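Side-chain contact in protein BA42 (Bizionia argentinensis, PDB 4OA3), which is of unknown function but binds calcium ions through a stand-alone TPM domain: residues Lys83-Asn86 and Asp87-Asp91. Numbering follows the deposited sequence.
Sequences KGIN and DVVSD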
ATOM      1  N   LYS A  83      12.095   1.199   6.224  1.00 18.70           N
ATOM      2  CA  LYS A  83      13.125   2.135   6.654  1.00 19.47           C
ATOM      3  C   LYS A  83      13.729   2.987   5.558  1.00 22.27           C
ATOM      4  O   LYS A  83      14.054   4.143   5.813  1.00 21.87           O
ATOM      5  CB  LYS A  83      14.239   1.401   7.410  1.00 22.07           C
ATOM      6  CG  LYS A  83      15.191   2.352   8.127  1.00 28.76           C
ATOM      7  CD  LYS A  83      16.178   1.608   9.005  1.00 38.75           C
ATOM      8  CE  LYS A  83      17.226   2.531   9.600  1.00 49.01           C
ATOM      9  NZ  LYS A  83      18.593   2.192   9.117  1.00 64.08           N
ATOM     10  N   GLY A  84      13.895   2.438   4.362  1.00 18.47           N
ATOM     11  CA  GLY A  84      14.463   3.181   3.243  1.00 18.78           C
ATOM     12  C   GLY A  84      13.645   4.405   2.921  1.00 20.62           C
ATOM     13  O   GLY A  84      14.184   5.478   2.607  1.00 22.05           O
ATOM     14  N   ILE A  85      12.319   4.286   3.028  1.00 17.21           N
ATOM     15  CA  ILE A  85      11.428   5.403   2.821  1.00 16.47           C
ATOM     16  C   ILE A  85      11.542   6.380   3.976  1.00 20.82           C
ATOM     17  O   ILE A  85      11.732   7.578   3.779  1.00 19.42           O
ATOM     18  CB  ILE A  85       9.964   4.892   2.642  1.00 18.05           C
ATOM     19  CG1 ILE A  85       9.869   4.087   1.320  1.00 18.03           C
ATOM     20  CG2 ILE A  85       8.965   6.071   2.636  1.00 18.40           C
ATOM     21  CD1 ILE A  85       8.704   3.124   1.233  1.00 17.47           C
ATOM     22  N   ASN A  86      11.388   5.886   5.199  1.00 19.49           N
ATOM     23  CA  ASN A  86      11.374   6.778   6.349  1.00 20.38           C
ATOM     24  C   ASN A  86      12.685   7.568   6.527  1.00 23.78           C
ATOM     25  O   ASN A  86      12.642   8.691   7.040  1.00 24.35           O
ATOM     26  CB  ASN A  86      11.047   5.986   7.599  1.00 19.55           C
ATOM     27  CG  ASN A  86       9.675   5.344   7.567  1.00 28.93           C
ATOM     28  OD1 ASN A  86       8.742   5.843   6.936  1.00 25.03           O
ATOM     29  ND2 ASN A  86       9.527   4.204   8.220  1.00 29.52           N
ATOM     30  N   ASP A  87      13.822   7.015   6.087  1.00 22.39           N
ATOM     31  CA  ASP A  87      15.126   7.695   6.211  1.00 22.58           C
ATOM     32  C   ASP A  87      15.233   8.929   5.313  1.00 27.77           C
ATOM     33  O   ASP A  87      16.097   9.775   5.567  1.00 27.67           O
ATOM     34  CB  ASP A  87      16.283   6.773   5.789  1.00 24.16           C
ATOM     35  CG  ASP A  87      16.690   5.664   6.751  1.00 32.24           C
ATOM     36  OD1 ASP A  87      16.291   5.725   7.940  1.00 33.81           O
ATOM     37  OD2 ASP A  87      17.483   4.781   6.337  1.00 37.00           O
ATOM     38  N   VAL A  88      14.444   9.013   4.234  1.00 23.13           N
ATOM     39  CA  VAL A  88      14.569  10.127   3.269  1.00 21.47           C
ATOM     40  C   VAL A  88      13.386  11.060   3.087  1.00 26.44           C
ATOM     41  O   VAL A  88      13.587  12.185   2.641  1.00 26.43           O
ATOM     42  CB  VAL A  88      15.066   9.610   1.899  1.00 25.23           C
ATOM     43  CG1 VAL A  88      16.396   8.892   2.042  1.00 25.66           C
ATOM     44  CG2 VAL A  88      14.020   8.726   1.188  1.00 24.41           C
ATOM     45  N   VAL A  89      12.168  10.608   3.336  1.00 22.39           N
ATOM     46  CA  VAL A  89      10.986  11.411   3.098  1.00 21.39           C
ATOM     47  C   VAL A  89      10.687  12.377   4.226  1.00 30.51           C
ATOM     48  O   VAL A  89      11.083  12.144   5.364  1.00 30.58           O
ATOM     49  CB  VAL A  89       9.746  10.548   2.748  1.00 23.09           C
ATOM     50  CG1 VAL A  89      10.037   9.610   1.580  1.00 21.75           C
ATOM     51  CG2 VAL A  89       9.187   9.805   3.957  1.00 23.42           C
ATOM     52  N   SER A  90       9.917  13.418   3.916  1.00 30.52           N
ATOM     53  CA  SER A  90       9.521  14.397   4.920  1.00 32.24           C
ATOM     54  C   SER A  90       8.284  13.913   5.677  1.00 36.61           C
ATOM     55  O   SER A  90       7.699  12.871   5.347  1.00 33.75           O
ATOM     56  CB  SER A  90       9.336  15.777   4.288  1.00 38.96           C
ATOM     57  OG  SER A  90       8.374  15.790   3.247  1.00 54.06           O
ATOM     58  N   ASP A  91       7.877  14.675   6.689  1.00 35.20           N
ATOM     59  CA  ASP A  91       6.775  14.315   7.588  1.00 34.79           C
ATOM     60  C   ASP A  91       5.394  14.256   6.913  1.00 36.38           C
ATOM     61  O   ASP A  91       4.523  13.529   7.384  1.00 38.30           O
ATOM     62  CB  ASP A  91       6.723  15.279   8.806  1.00 37.84           C
ATOM     63  CG  ASP A  91       8.066  15.765   9.344  1.00 54.70           C
ATOM     64  OD1 ASP A  91       9.110  15.154   8.994  1.00 55.76           O
ATOM     65  OD2 ASP A  91       8.079  16.794  10.061  1.00 63.02           O
TER
HETATM   66  O   HOH W   1      10.348   9.908   7.837  1.00 37.83           O
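Lys-83 and Asp-87 meet one turn apart at the surface. The lysine chain leaves the helix with CG anti to the backbone N (chi1 -168°) and runs past the carboxylate. Lys-83 CG lies 3.6 Å from Asp-87 OD1. The chain bends only at its last torsion, and Lys-83 NZ stays 4.0 Å from Asp-87 OD2, a long salt bridge. On the other side of the turn, Ile-85 CG2 packs against Val-89 CG1 at 3.8 Å.

Three backbone bonds underlie these contacts. Asp-87 N donates to Lys-83 O at 2.9 Å, an i to i+4 helical bond. Ile-85 O accepts twice. Val-89 N reaches Ile-85 O at 3.1 Å, almost straight on the carbonyl. Val-88 N comes from above the carbonyl plane, 53° out of it. Val-88 CG2 rests 3.5 Å from Gly-84 O. A water donates to Asn-86 O and, weakly, to Val-89 O.

Farther out, Ile-85 is buried against Phe-93 and Phe-129 in loops and Leu-125 on helix 110-128. Val-88 and Val-89 touch Tyr-128 of the same helix. Helix 83-86 follows strand 76-81, and residues 87-91 lead on toward helix 95-105. The calcium ions lie apart from helix 83-86, the side chain of Ile-85 being about 12 Å from one.

The turn appears to be held mainly by its backbone bonds, with apolar contacts on one side, while the long, exposed ion pair probably adds only a modest electrostatic attraction.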